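PDB 4RHZ: Cry23AA1 from Bacillus thuringiensis, which binds zinc and probably acts, together with its partner Cry37Aa1, as a pore-forming insecticidal toxin of the aerolysin-like ETX/MTX2 family. Local coordinates for residues P29-F34 with C167-T172; I4-E9 with E87-G92; L173-Y178 with V187-A192. All blocks are in the same frame, centred on the assembly; numbering follows the deposited sequence.

Overall arrangement
From the N terminus, residues 4-9 end a short strand and begin helix 6-18. Interaction 2 closes a loop of 77 residues by pairing that strand with the end of strand 67-90. Segment 29-34 lies within this loop but pairs forward with 167-172, closing a loop of 132 residues, so interactions 1 and 2 cross. Interaction 3 follows in series: strand 146-179 runs on through 173-178 and pairs with 187-189 in a hairpin, a loop of 8 residues. All three reach one large mixed sheet, their centres about 13 to 14 Å apart. Met-169 packs on Val-89, and Leu-173 on Ile-6 and Gln-7. The contacts tie the N-terminal helix, strand 32-40 and the hairpin into one end of the elongated molecule.

Interaction 1. Residues P29-F34 with C167-T172; sequences PSFKVF and CDMSGT
Strand 32-34 runs antiparallel to strand 167-170 at 158°, with Lys-32 opposite Ser-170 and Phe-34 opposite Asp-168 as hydrogen-bonded pairs. Val-33 and Met-169 form the non-hydrogen-bonded pair between them. Lys-32 N gives a nearly straight bond to Ser-170 O at 2.7 Å, and Asp-168 N reaches Phe-34 O at 2.8 Å. The Phe-34 ring lies across Asp-168: CG sits between the backbone N and carbonyl carbon (chi1 57°), which turns the ring over its neighbour. Asp-168 CB makes a CH-pi contact with one face, 3.8 Å from the Phe-34 ring centroid. The lysine end, Lys-32 NZ, lies over the opposite face, toward the rim. The Asp-168 carboxylate is held by His-212 at OD1 and by Asn-35 at OD2. On the other side of the sheet, Val-33 CG2 lies alongside Met-169 CG at 4.0 Å. Met-169 SD meets Phe-31 CZ at 4.0 Å, a Met-aromatic contact at the ring edge. Ser-170 O lies over a face of this Phe-31 ring. Phe-31 and Met-169 also rest on Val-191 of helix 191-197, Tyr-27 of strand 22-27 meets Phe-31 edge-to-face, and backbone bonds from Cys-167 and Met-169 continue the sheet into strand 211-235.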
ATOM      1  N   PRO A  29      -9.066 -27.362 -35.072  1.00 45.12           N
ATOM      2  CA  PRO A  29      -8.914 -25.979 -35.549  1.00 45.67           C
ATOM      3  C   PRO A  29     -10.086 -25.059 -35.128  1.00 46.59           C
ATOM      4  O   PRO A  29      -9.943 -23.858 -35.170  1.00 47.33           O
ATOM      5  CB  PRO A  29      -8.894 -26.135 -37.108  1.00 47.18           C
ATOM      6  CG  PRO A  29      -8.487 -27.655 -37.363  1.00 44.27           C
ATOM      7  CD  PRO A  29      -9.203 -28.340 -36.200  1.00 44.72           C
ATOM      8  N   SER A  30     -11.228 -25.597 -34.711  1.00 46.61           N
ATOM      9  CA  SER A  30     -12.315 -24.730 -34.169  1.00 46.92           C
ATOM     10  C   SER A  30     -12.020 -24.206 -32.751  1.00 45.98           C
ATOM     11  O   SER A  30     -12.834 -23.477 -32.151  1.00 45.90           O
ATOM     12  CB  SER A  30     -13.652 -25.505 -34.040  1.00 46.33           C
ATOM     13  OG  SER A  30     -13.538 -26.539 -33.039  1.00 44.95           O
ATOM     14  N   PHE A  31     -10.935 -24.682 -32.172  1.00 45.14           N
ATOM     15  CA  PHE A  31     -10.704 -24.355 -30.780  1.00 44.82           C
ATOM     16  C   PHE A  31     -10.311 -22.900 -30.580  1.00 43.77           C
ATOM     17  O   PHE A  31      -9.365 -22.418 -31.198  1.00 42.76           O
ATOM     18  CB  PHE A  31      -9.678 -25.228 -30.134  1.00 43.55           C
ATOM     19  CG  PHE A  31      -9.718 -25.120 -28.687  1.00 45.53           C
ATOM     20  CD1 PHE A  31     -10.596 -25.899 -27.967  1.00 42.48           C
ATOM     21  CD2 PHE A  31      -8.926 -24.166 -28.021  1.00 46.10           C
ATOM     22  CE1 PHE A  31     -10.647 -25.800 -26.584  1.00 45.22           C
ATOM     23  CE2 PHE A  31      -8.990 -24.042 -26.653  1.00 45.42           C
ATOM     24  CZ  PHE A  31      -9.863 -24.881 -25.918  1.00 42.89           C
ATOM     25  N   LYS A  32     -11.058 -22.198 -29.737  1.00 43.03           N
ATOM     26  CA  LYS A  32     -10.637 -20.835 -29.452  1.00 44.82           C
ATOM     27  C   LYS A  32     -10.663 -20.368 -27.978  1.00 42.40           C
ATOM     28  O   LYS A  32     -11.507 -20.767 -27.161  1.00 41.09           O
ATOM     29  CB  LYS A  32     -11.215 -19.801 -30.466  1.00 45.14           C
ATOM     30  CG  LYS A  32     -12.730 -19.822 -30.626  1.00 52.35           C
ATOM     31  CD  LYS A  32     -13.266 -18.675 -31.579  1.00 61.90           C
ATOM     32  CE  LYS A  32     -14.747 -18.302 -31.264  1.00 65.48           C
ATOM     33  NZ  LYS A  32     -14.979 -16.803 -31.165  1.00 68.26           N
ATOM     34  N   VAL A  33      -9.678 -19.535 -27.663  1.00 41.99           N
ATOM     35  CA  VAL A  33      -9.661 -18.801 -26.398  1.00 40.47           C
ATOM     36  C   VAL A  33      -9.932 -17.307 -26.674  1.00 39.54           C
ATOM     37  O   VAL A  33      -9.373 -16.722 -27.559  1.00 38.27           O
ATOM     38  CB  VAL A  33      -8.322 -18.956 -25.713  1.00 41.22           C
ATOM     39  CG1 VAL A  33      -8.314 -18.193 -24.319  1.00 40.08           C
ATOM     40  CG2 VAL A  33      -7.967 -20.445 -25.556  1.00 39.08           C
ATOM     41  N   PHE A  34     -10.796 -16.691 -25.902  1.00 39.31           N
ATOM     42  CA  PHE A  34     -11.086 -15.274 -26.130  1.00 40.67           C
ATOM     43  C   PHE A  34     -11.690 -14.632 -24.864  1.00 40.62           C
ATOM     44  O   PHE A  34     -11.900 -15.340 -23.812  1.00 39.35           O
ATOM     45  CB  PHE A  34     -12.053 -15.119 -27.350  1.00 40.51           C
ATOM     46  CG  PHE A  34     -13.358 -15.880 -27.182  1.00 41.76           C
ATOM     47  CD1 PHE A  34     -14.523 -15.219 -26.797  1.00 41.14           C
ATOM     48  CD2 PHE A  34     -13.409 -17.285 -27.370  1.00 40.18           C
ATOM     49  CE1 PHE A  34     -15.751 -15.947 -26.664  1.00 43.63           C
ATOM     50  CE2 PHE A  34     -14.615 -18.006 -27.223  1.00 37.53           C
ATOM     51  CZ  PHE A  34     -15.777 -17.349 -26.856  1.00 41.59           C
ATOM     52  N   CYS A 167     -11.040 -16.253 -18.757  1.00 37.33           N
ATOM     53  CA  CYS A 167     -11.292 -16.258 -20.232  1.00 37.80           C
ATOM     54  C   CYS A 167     -12.434 -17.219 -20.612  1.00 37.78           C
ATOM     55  O   CYS A 167     -12.909 -17.988 -19.777  1.00 38.61           O
ATOM     56  CB  CYS A 167     -10.051 -16.592 -21.040  1.00 36.06           C
ATOM     57  SG  CYS A 167      -9.408 -18.207 -20.591  1.00 38.38           S
ATOM     58  N   ASP A 168     -12.858 -17.136 -21.870  1.00 38.58           N
ATOM     59  CA  ASP A 168     -13.830 -18.062 -22.486  1.00 37.84           C
ATOM     60  C   ASP A 168     -13.126 -18.965 -23.471  1.00 37.12           C
ATOM     61  O   ASP A 168     -12.105 -18.620 -24.054  1.00 35.76           O
ATOM     62  CB  ASP A 168     -14.895 -17.290 -23.270  1.00 37.74           C
ATOM     63  CG  ASP A 168     -15.846 -16.505 -22.362  1.00 37.45           C
ATOM     64  OD1 ASP A 168     -16.065 -16.948 -21.208  1.00 40.81           O
ATOM     65  OD2 ASP A 168     -16.393 -15.477 -22.831  1.00 36.73           O
ATOM     66  N   MET A 169     -13.726 -20.117 -23.690  1.00 37.73           N
ATOM     67  CA  MET A 169     -13.167 -21.110 -24.582  1.00 37.80           C
ATOM     68  C   MET A 169     -14.352 -21.748 -25.299  1.00 37.70           C
ATOM     69  O   MET A 169     -15.408 -22.000 -24.688  1.00 37.87           O
ATOM     70  CB  MET A 169     -12.419 -22.145 -23.767  1.00 36.67           C
ATOM     71  CG  MET A 169     -11.047 -21.712 -23.390  1.00 39.44           C
ATOM     72  SD  MET A 169     -10.143 -22.981 -22.456  1.00 42.67           S
ATOM     73  CE  MET A 169      -8.994 -21.956 -21.513  1.00 44.68           C
ATOM     74  N   SER A 170     -14.195 -21.970 -26.597  1.00 37.87           N
ATOM     75  CA  SER A 170     -15.178 -22.720 -27.374  1.00 37.62           C
ATOM     76  C   SER A 170     -14.397 -23.634 -28.303  1.00 36.67           C
ATOM     77  O   SER A 170     -13.190 -23.393 -28.572  1.00 34.65           O
ATOM     78  CB  SER A 170     -16.056 -21.799 -28.207  1.00 37.36           C
ATOM     79  OG  SER A 170     -15.205 -21.136 -29.108  1.00 39.84           O
ATOM     80  N   GLY A 171     -15.091 -24.684 -28.781  1.00 35.66           N
ATOM     81  CA  GLY A 171     -14.440 -25.655 -29.637  1.00 34.53           C
ATOM     82  C   GLY A 171     -14.121 -26.975 -28.983  1.00 34.32           C
ATOM     83  O   GLY A 171     -14.488 -27.195 -27.843  1.00 34.21           O
ATOM     84  N   THR A 172     -13.429 -27.874 -29.710  1.00 33.91           N
ATOM     85  CA  THR A 172     -13.339 -29.246 -29.252  1.00 33.04           C
ATOM     86  C   THR A 172     -11.931 -29.745 -29.380  1.00 32.54           C
ATOM     87  O   THR A 172     -11.094 -29.121 -30.042  1.00 32.37           O
ATOM     88  CB  THR A 172     -14.198 -30.165 -30.141  1.00 34.17           C
ATOM     89  OG1 THR A 172     -13.749 -30.050 -31.506  1.00 35.41           O
ATOM     90  CG2 THR A 172     -15.683 -29.831 -30.056  1.00 33.25           C
TER

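Interaction 2. Residues I4-E9 with E87-G92; sequences INIQDE and EGVKAG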
ATOM      1  N   ILE A   4      -4.782 -25.752 -14.492  1.00 31.64           N
ATOM      2  CA  ILE A   4      -5.609 -26.757 -15.100  1.00 31.53           C
ATOM      3  C   ILE A   4      -5.098 -27.025 -16.505  1.00 32.50           C
ATOM      4  O   ILE A   4      -5.207 -26.159 -17.371  1.00 33.00           O
ATOM      5  CB  ILE A   4      -7.041 -26.293 -15.235  1.00 32.53           C
ATOM      6  CG1 ILE A   4      -7.609 -25.884 -13.847  1.00 31.06           C
ATOM      7  CG2 ILE A   4      -7.921 -27.435 -15.973  1.00 29.68           C
ATOM      8  CD1 ILE A   4      -7.581 -27.067 -12.802  1.00 32.17           C
ATOM      9  N   ASN A   5      -4.533 -28.207 -16.734  1.00 31.21           N
ATOM     10  CA  ASN A   5      -4.090 -28.574 -18.109  1.00 30.94           C
ATOM     11  C   ASN A   5      -5.281 -29.254 -18.881  1.00 30.00           C
ATOM     12  O   ASN A   5      -5.668 -30.337 -18.510  1.00 29.07           O
ATOM     13  CB  ASN A   5      -2.880 -29.511 -18.009  1.00 30.00           C
ATOM     14  CG  ASN A   5      -2.303 -29.852 -19.365  1.00 32.23           C
ATOM     15  OD1 ASN A   5      -3.034 -30.267 -20.268  1.00 31.73           O
ATOM     16  ND2 ASN A   5      -0.998 -29.652 -19.534  1.00 28.15           N
ATOM     17  N   ILE A   6      -5.909 -28.562 -19.834  1.00 30.37           N
ATOM     18  CA  ILE A   6      -7.064 -29.054 -20.555  1.00 32.13           C
ATOM     19  C   ILE A   6      -6.807 -30.495 -21.087  1.00 33.36           C
ATOM     20  O   ILE A   6      -7.531 -31.431 -20.726  1.00 33.18           O
ATOM     21  CB  ILE A   6      -7.427 -28.153 -21.708  1.00 33.51           C
ATOM     22  CG1 ILE A   6      -7.813 -26.757 -21.196  1.00 36.09           C
ATOM     23  CG2 ILE A   6      -8.637 -28.752 -22.548  1.00 31.86           C
ATOM     24  CD1 ILE A   6      -8.887 -26.807 -20.168  1.00 37.08           C
ATOM     25  N   GLN A   7      -5.688 -30.663 -21.805  1.00 32.67           N
ATOM     26  CA  GLN A   7      -5.274 -31.943 -22.264  1.00 31.76           C
ATOM     27  C   GLN A   7      -5.199 -32.981 -21.201  1.00 33.21           C
ATOM     28  O   GLN A   7      -5.717 -34.086 -21.438  1.00 35.26           O
ATOM     29  CB  GLN A   7      -4.031 -31.888 -23.148  1.00 30.30           C
ATOM     30  CG  GLN A   7      -4.373 -31.316 -24.504  1.00 27.82           C
ATOM     31  CD  GLN A   7      -3.236 -31.468 -25.499  1.00 35.94           C
ATOM     32  OE1 GLN A   7      -2.244 -30.747 -25.411  1.00 37.51           O
ATOM     33  NE2 GLN A   7      -3.398 -32.371 -26.504  1.00 36.20           N
ATOM     34  N   ASP A   8      -4.579 -32.713 -20.048  1.00 32.86           N
ATOM     35  CA  ASP A   8      -4.485 -33.769 -19.033  1.00 32.46           C
ATOM     36  C   ASP A   8      -5.893 -34.125 -18.551  1.00 32.48           C
ATOM     37  O   ASP A   8      -6.119 -35.236 -18.096  1.00 32.72           O
ATOM     38  CB  ASP A   8      -3.670 -33.357 -17.798  1.00 32.65           C
ATOM     39  CG  ASP A   8      -2.154 -33.153 -18.085  1.00 36.91           C
ATOM     40  OD1 ASP A   8      -1.555 -33.692 -19.072  1.00 40.33           O
ATOM     41  OD2 ASP A   8      -1.537 -32.462 -17.256  1.00 36.62           O
ATOM     42  N   GLU A   9      -6.810 -33.172 -18.537  1.00 32.54           N
ATOM     43  CA  GLU A   9      -8.114 -33.439 -17.959  1.00 33.40           C
ATOM     44  C   GLU A   9      -8.975 -34.202 -19.041  1.00 34.39           C
ATOM     45  O   GLU A   9      -9.795 -35.063 -18.675  1.00 33.91           O
ATOM     46  CB  GLU A   9      -8.876 -32.202 -17.538  1.00 32.98           C
ATOM     47  CG  GLU A   9      -8.325 -31.331 -16.391  1.00 35.00           C
ATOM     48  CD  GLU A   9      -8.026 -32.044 -15.136  1.00 40.48           C
ATOM     49  OE1 GLU A   9      -8.792 -32.988 -14.802  1.00 41.77           O
ATOM     50  OE2 GLU A   9      -7.006 -31.662 -14.478  1.00 38.57           O
ATOM     51  N   GLU A  87      -4.045 -19.393  -9.960  1.00 32.62           N
ATOM     52  CA  GLU A  87      -4.942 -20.446 -10.479  1.00 33.12           C
ATOM     53  C   GLU A  87      -5.131 -20.208 -11.911  1.00 31.81           C
ATOM     54  O   GLU A  87      -5.757 -19.213 -12.278  1.00 31.42           O
ATOM     55  CB  GLU A  87      -6.301 -20.406  -9.782  1.00 33.99           C
ATOM     56  CG  GLU A  87      -6.274 -21.037  -8.356  1.00 37.45           C
ATOM     57  CD  GLU A  87      -7.662 -21.045  -7.764  1.00 49.99           C
ATOM     58  OE1 GLU A  87      -8.261 -19.947  -7.589  1.00 54.86           O
ATOM     59  OE2 GLU A  87      -8.210 -22.149  -7.554  1.00 55.70           O
ATOM     60  N   GLY A  88      -4.572 -21.098 -12.739  1.00 30.89           N
ATOM     61  CA  GLY A  88      -4.529 -20.830 -14.166  1.00 30.77           C
ATOM     62  C   GLY A  88      -4.963 -22.024 -15.016  1.00 32.31           C
ATOM     63  O   GLY A  88      -5.501 -23.007 -14.501  1.00 30.61           O
ATOM     64  N   VAL A  89      -4.670 -21.925 -16.317  1.00 33.12           N
ATOM     65  CA  VAL A  89      -5.151 -22.834 -17.349  1.00 32.37           C
ATOM     66  C   VAL A  89      -4.123 -22.930 -18.475  1.00 34.31           C
ATOM     67  O   VAL A  89      -3.501 -21.921 -18.869  1.00 33.52           O
ATOM     68  CB  VAL A  89      -6.583 -22.435 -17.818  1.00 32.92           C
ATOM     69  CG1 VAL A  89      -6.609 -21.085 -18.619  1.00 28.83           C
ATOM     70  CG2 VAL A  89      -7.331 -23.604 -18.553  1.00 31.78           C
ATOM     71  N   LYS A  90      -3.877 -24.166 -18.934  1.00 34.33           N
ATOM     72  CA  LYS A  90      -3.055 -24.409 -20.118  1.00 34.70           C
ATOM     73  C   LYS A  90      -3.858 -25.146 -21.221  1.00 35.83           C
ATOM     74  O   LYS A  90      -4.291 -26.331 -21.059  1.00 33.06           O
ATOM     75  CB  LYS A  90      -1.871 -25.242 -19.719  1.00 34.01           C
ATOM     76  CG  LYS A  90      -0.887 -25.574 -20.892  1.00 39.42           C
ATOM     77  CD  LYS A  90       0.382 -26.214 -20.262  1.00 45.90           C
ATOM     78  CE  LYS A  90       1.426 -26.568 -21.286  1.00 43.31           C
ATOM     79  NZ  LYS A  90       1.831 -25.383 -22.047  1.00 44.94           N
ATOM     80  N   ALA A  91      -4.046 -24.426 -22.317  1.00 37.48           N
ATOM     81  CA  ALA A  91      -4.797 -24.862 -23.503  1.00 38.67           C
ATOM     82  C   ALA A  91      -3.729 -25.095 -24.494  1.00 40.01           C
ATOM     83  O   ALA A  91      -2.578 -25.255 -24.110  1.00 41.12           O
ATOM     84  CB  ALA A  91      -5.686 -23.763 -23.976  1.00 39.29           C
ATOM     85  N   GLY A  92      -4.036 -25.085 -25.774  1.00 42.53           N
ATOM     86  CA  GLY A  92      -2.993 -25.442 -26.727  1.00 45.27           C
ATOM     87  C   GLY A  92      -2.128 -24.278 -27.202  1.00 47.44           C
ATOM     88  O   GLY A  92      -0.977 -24.438 -27.638  1.00 49.08           O
TER
HETATM   89  O   HOH W   1      -3.790 -28.463 -22.750  1.00 22.95           O
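Ile-6 lays its CD1 methyl against CG2 of Val-89, 3.9 Å away, and the two side chains cross at an angle. Ile-6 CG1 also comes to 3.6 Å from Lys-90 O. Val-89 turns CG2 anti to its own N, beside the carbonyl carbon, and this methyl thus meets both Ile-6 and the carbonyl oxygen of Ile-4. On the other face of the sheet Asn-5 and Lys-90 lie side by side and point the same way. Asn-5 ND2 comes to 3.8 Å from Lys-90 CD, so the amide meets the aliphatic part of the lysine.

The backbones pair in parallel, Ile-4 with Val-89 and Asn-5 with Lys-90. Ile-4 N donates to Gly-88 O at 2.8 Å, from well above the carbonyl plane. Ile-4 O accepts from Lys-90 N at 2.9 Å. Two residues on from Ile-4, Ile-6 N bonds to Lys-90 O at 3.0 Å. There the chain leaves the sheet and starts helix 6-18. Asn-5 is the N-cap: its OD1 accepts from Asp-8 N at 2.9 Å, again from above the amide plane. A water accepts from Gln-7 N and donates to Lys-90 O. Ile-6 packs further on Leu-173 and Tyr-27, and Val-89 on Met-169.

The helix start is thus served from several sources. A side chain takes the N-H of Asp-8, a water that of Gln-7, and the strand itself that of Ile-6. Lys-90 O receives two donors, Ile-6 N and the water, so the first turn is linked to the strand end both directly and through the water.

Interaction 3. Residues L173-Y178 with V187-A192; sequences LFCRGY and VYVSVA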
ATOM      1  N   LEU A 173     -11.669 -30.866 -28.723  1.00 31.34           N
ATOM      2  CA  LEU A 173     -10.477 -31.654 -28.986  1.00 31.48           C
ATOM      3  C   LEU A 173     -10.932 -32.941 -29.678  1.00 31.57           C
ATOM      4  O   LEU A 173     -11.995 -33.514 -29.350  1.00 30.10           O
ATOM      5  CB  LEU A 173      -9.729 -32.016 -27.685  1.00 29.76           C
ATOM      6  CG  LEU A 173      -9.013 -30.796 -27.078  1.00 29.56           C
ATOM      7  CD1 LEU A 173     -10.050 -30.016 -26.202  1.00 30.67           C
ATOM      8  CD2 LEU A 173      -7.772 -31.227 -26.296  1.00 30.33           C
ATOM      9  N   PHE A 174     -10.088 -33.388 -30.593  1.00 32.26           N
ATOM     10  CA  PHE A 174     -10.229 -34.657 -31.176  1.00 32.45           C
ATOM     11  C   PHE A 174      -9.498 -35.659 -30.339  1.00 33.23           C
ATOM     12  O   PHE A 174      -8.290 -35.568 -30.234  1.00 33.78           O
ATOM     13  CB  PHE A 174      -9.724 -34.679 -32.629  1.00 32.76           C
ATOM     14  CG  PHE A 174     -10.044 -36.004 -33.331  1.00 32.58           C
ATOM     15  CD1 PHE A 174     -11.368 -36.437 -33.444  1.00 31.89           C
ATOM     16  CD2 PHE A 174      -9.056 -36.830 -33.736  1.00 29.54           C
ATOM     17  CE1 PHE A 174     -11.692 -37.642 -34.027  1.00 31.55           C
ATOM     18  CE2 PHE A 174      -9.366 -38.056 -34.308  1.00 33.50           C
ATOM     19  CZ  PHE A 174     -10.696 -38.456 -34.470  1.00 31.67           C
ATOM     20  N   CYS A 175     -10.198 -36.637 -29.765  1.00 32.58           N
ATOM     21  CA  CYS A 175      -9.543 -37.588 -28.839  1.00 33.32           C
ATOM     22  C   CYS A 175      -9.573 -39.081 -29.272  1.00 33.76           C
ATOM     23  O   CYS A 175     -10.634 -39.654 -29.598  1.00 34.65           O
ATOM     24  CB  CYS A 175     -10.076 -37.432 -27.388  1.00 32.71           C
ATOM     25  SG  CYS A 175     -10.614 -35.697 -26.963  1.00 35.97           S
ATOM     26  N   ARG A 176      -8.393 -39.676 -29.263  1.00 32.64           N
ATOM     27  CA  ARG A 176      -8.175 -41.036 -29.599  1.00 33.01           C
ATOM     28  C   ARG A 176      -7.854 -41.790 -28.310  1.00 34.18           C
ATOM     29  O   ARG A 176      -6.882 -41.459 -27.647  1.00 35.27           O
ATOM     30  CB  ARG A 176      -6.994 -41.148 -30.610  1.00 32.72           C
ATOM     31  CG  ARG A 176      -7.164 -40.362 -32.004  1.00 34.84           C
ATOM     32  CD  ARG A 176      -5.875 -40.481 -32.864  1.00 37.01           C
ATOM     33  NE  ARG A 176      -5.933 -40.009 -34.261  1.00 40.51           N
ATOM     34  CZ  ARG A 176      -5.611 -38.758 -34.682  1.00 42.69           C
ATOM     35  NH1 ARG A 176      -5.265 -37.830 -33.772  1.00 38.57           N
ATOM     36  NH2 ARG A 176      -5.640 -38.415 -36.009  1.00 28.92           N
ATOM     37  N   GLY A 177      -8.677 -42.788 -27.944  1.00 35.47           N
ATOM     38  CA  GLY A 177      -8.401 -43.679 -26.825  1.00 36.65           C
ATOM     39  C   GLY A 177      -7.966 -45.050 -27.308  1.00 38.36           C
ATOM     40  O   GLY A 177      -8.513 -45.561 -28.265  1.00 41.08           O
ATOM     41  N   TYR A 178      -6.977 -45.640 -26.667  1.00 38.98           N
ATOM     42  CA  TYR A 178      -6.492 -46.946 -27.005  1.00 40.54           C
ATOM     43  C   TYR A 178      -6.485 -47.798 -25.778  1.00 41.74           C
ATOM     44  O   TYR A 178      -6.353 -47.278 -24.669  1.00 42.34           O
ATOM     45  CB  TYR A 178      -5.057 -46.910 -27.508  1.00 39.81           C
ATOM     46  CG  TYR A 178      -4.821 -45.931 -28.591  1.00 41.36           C
ATOM     47  CD1 TYR A 178      -4.802 -46.314 -29.929  1.00 37.16           C
ATOM     48  CD2 TYR A 178      -4.620 -44.558 -28.265  1.00 42.51           C
ATOM     49  CE1 TYR A 178      -4.562 -45.328 -30.957  1.00 40.70           C
ATOM     50  CE2 TYR A 178      -4.420 -43.610 -29.223  1.00 37.62           C
ATOM     51  CZ  TYR A 178      -4.380 -43.985 -30.570  1.00 42.23           C
ATOM     52  OH  TYR A 178      -4.131 -42.977 -31.457  1.00 41.55           O
ATOM     53  N   VAL A 187     -13.352 -39.648 -30.646  1.00 33.51           N
ATOM     54  CA  VAL A 187     -14.481 -38.747 -30.382  1.00 33.27           C
ATOM     55  C   VAL A 187     -14.065 -37.249 -30.195  1.00 35.48           C
ATOM     56  O   VAL A 187     -12.899 -36.919 -29.964  1.00 35.44           O
ATOM     57  CB  VAL A 187     -15.207 -39.216 -29.120  1.00 33.00           C
ATOM     58  CG1 VAL A 187     -15.783 -40.710 -29.263  1.00 31.26           C
ATOM     59  CG2 VAL A 187     -14.250 -39.193 -27.951  1.00 31.83           C
ATOM     60  N   TYR A 188     -15.023 -36.343 -30.318  1.00 36.11           N
ATOM     61  CA  TYR A 188     -14.759 -34.960 -30.094  1.00 36.73           C
ATOM     62  C   TYR A 188     -15.363 -34.589 -28.767  1.00 37.78           C
ATOM     63  O   TYR A 188     -16.517 -34.955 -28.504  1.00 36.64           O
ATOM     64  CB  TYR A 188     -15.463 -34.115 -31.129  1.00 36.85           C
ATOM     65  CG  TYR A 188     -14.829 -34.143 -32.463  1.00 35.80           C
ATOM     66  CD1 TYR A 188     -13.907 -33.192 -32.814  1.00 30.45           C
ATOM     67  CD2 TYR A 188     -15.201 -35.108 -33.421  1.00 33.05           C
ATOM     68  CE1 TYR A 188     -13.325 -33.177 -34.075  1.00 33.80           C
ATOM     69  CE2 TYR A 188     -14.635 -35.087 -34.706  1.00 33.24           C
ATOM     70  CZ  TYR A 188     -13.683 -34.138 -35.028  1.00 34.36           C
ATOM     71  OH  TYR A 188     -13.109 -34.110 -36.304  1.00 33.61           O
ATOM     72  N   VAL A 189     -14.597 -33.837 -27.967  1.00 36.66           N
ATOM     73  CA  VAL A 189     -15.027 -33.452 -26.635  1.00 36.85           C
ATOM     74  C   VAL A 189     -14.796 -31.962 -26.479  1.00 38.75           C
ATOM     75  O   VAL A 189     -13.693 -31.503 -26.755  1.00 37.72           O
ATOM     76  CB  VAL A 189     -14.263 -34.216 -25.557  1.00 36.96           C
ATOM     77  CG1 VAL A 189     -14.783 -33.809 -24.174  1.00 34.25           C
ATOM     78  CG2 VAL A 189     -14.396 -35.761 -25.785  1.00 34.30           C
ATOM     79  N   SER A 190     -15.889 -31.234 -26.201  1.00 39.86           N
ATOM     80  CA  SER A 190     -15.937 -29.800 -25.893  1.00 41.66           C
ATOM     81  C   SER A 190     -15.198 -29.554 -24.598  1.00 41.64           C
ATOM     82  O   SER A 190     -15.101 -30.434 -23.757  1.00 41.35           O
ATOM     83  CB  SER A 190     -17.368 -29.436 -25.480  1.00 41.60           C
ATOM     84  OG  SER A 190     -18.100 -28.834 -26.514  1.00 49.57           O
ATOM     85  N   VAL A 191     -14.844 -28.302 -24.371  1.00 41.42           N
ATOM     86  CA  VAL A 191     -14.384 -27.844 -23.070  1.00 40.91           C
ATOM     87  C   VAL A 191     -15.595 -27.562 -22.168  1.00 39.87           C
ATOM     88  O   VAL A 191     -15.581 -27.856 -20.960  1.00 39.95           O
ATOM     89  CB  VAL A 191     -13.398 -26.641 -23.313  1.00 42.91           C
ATOM     90  CG1 VAL A 191     -14.021 -25.631 -24.443  1.00 41.60           C
ATOM     91  CG2 VAL A 191     -12.928 -26.008 -22.020  1.00 40.13           C
ATOM     92  N   ALA A 192     -16.687 -27.081 -22.746  1.00 39.55           N
ATOM     93  CA  ALA A 192     -18.016 -27.187 -22.045  1.00 41.05           C
ATOM     94  C   ALA A 192     -18.380 -28.583 -21.528  1.00 41.74           C
ATOM     95  O   ALA A 192     -18.835 -28.717 -20.407  1.00 43.65           O
ATOM     96  CB  ALA A 192     -19.132 -26.719 -22.945  1.00 41.25           C
TER
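A beta hairpin of strands 146-179 and 182-190 holds this contact, with residues 173-175 paired to 187-189. Leu-173 with Val-189 and Cys-175 with Val-187 are antiparallel hydrogen-bonded pairs, each with two bonds. The shortest joins Cys-175 N to Val-187 O at 2.7 Å. Between them Phe-174 and Tyr-188 form the non-hydrogen-bonded pair. Their rings meet edge-to-face, with planes 55° apart and centroids separated by 5.0 Å. Phe-174 CD1 is the atom that presses in, 3.6 Å from Tyr-188 CZ and over the tyrosine face toward its rim. Phe-174 holds CG anti to its N (chi1 -172°), which brings its ring edge to the Tyr-188 face. The Arg-176 guanidinium lays a face over Phe-174 CE2, at the edge of the phenylalanine ring. On the opposite side of the sheet Cys-175 SG touches Val-189 CG2 at 4.0 Å. Leu-173, Cys-175 and Val-189 here face helix 6-18, through Gln-7, Ile-10, Met-14 and Tyr-13. After Val-189 the chain turns at Ser-190 into helix 191-197. The arrangement is that of a twisted antiparallel hairpin with a cross-strand aromatic pair on one face and a helix packed on the other.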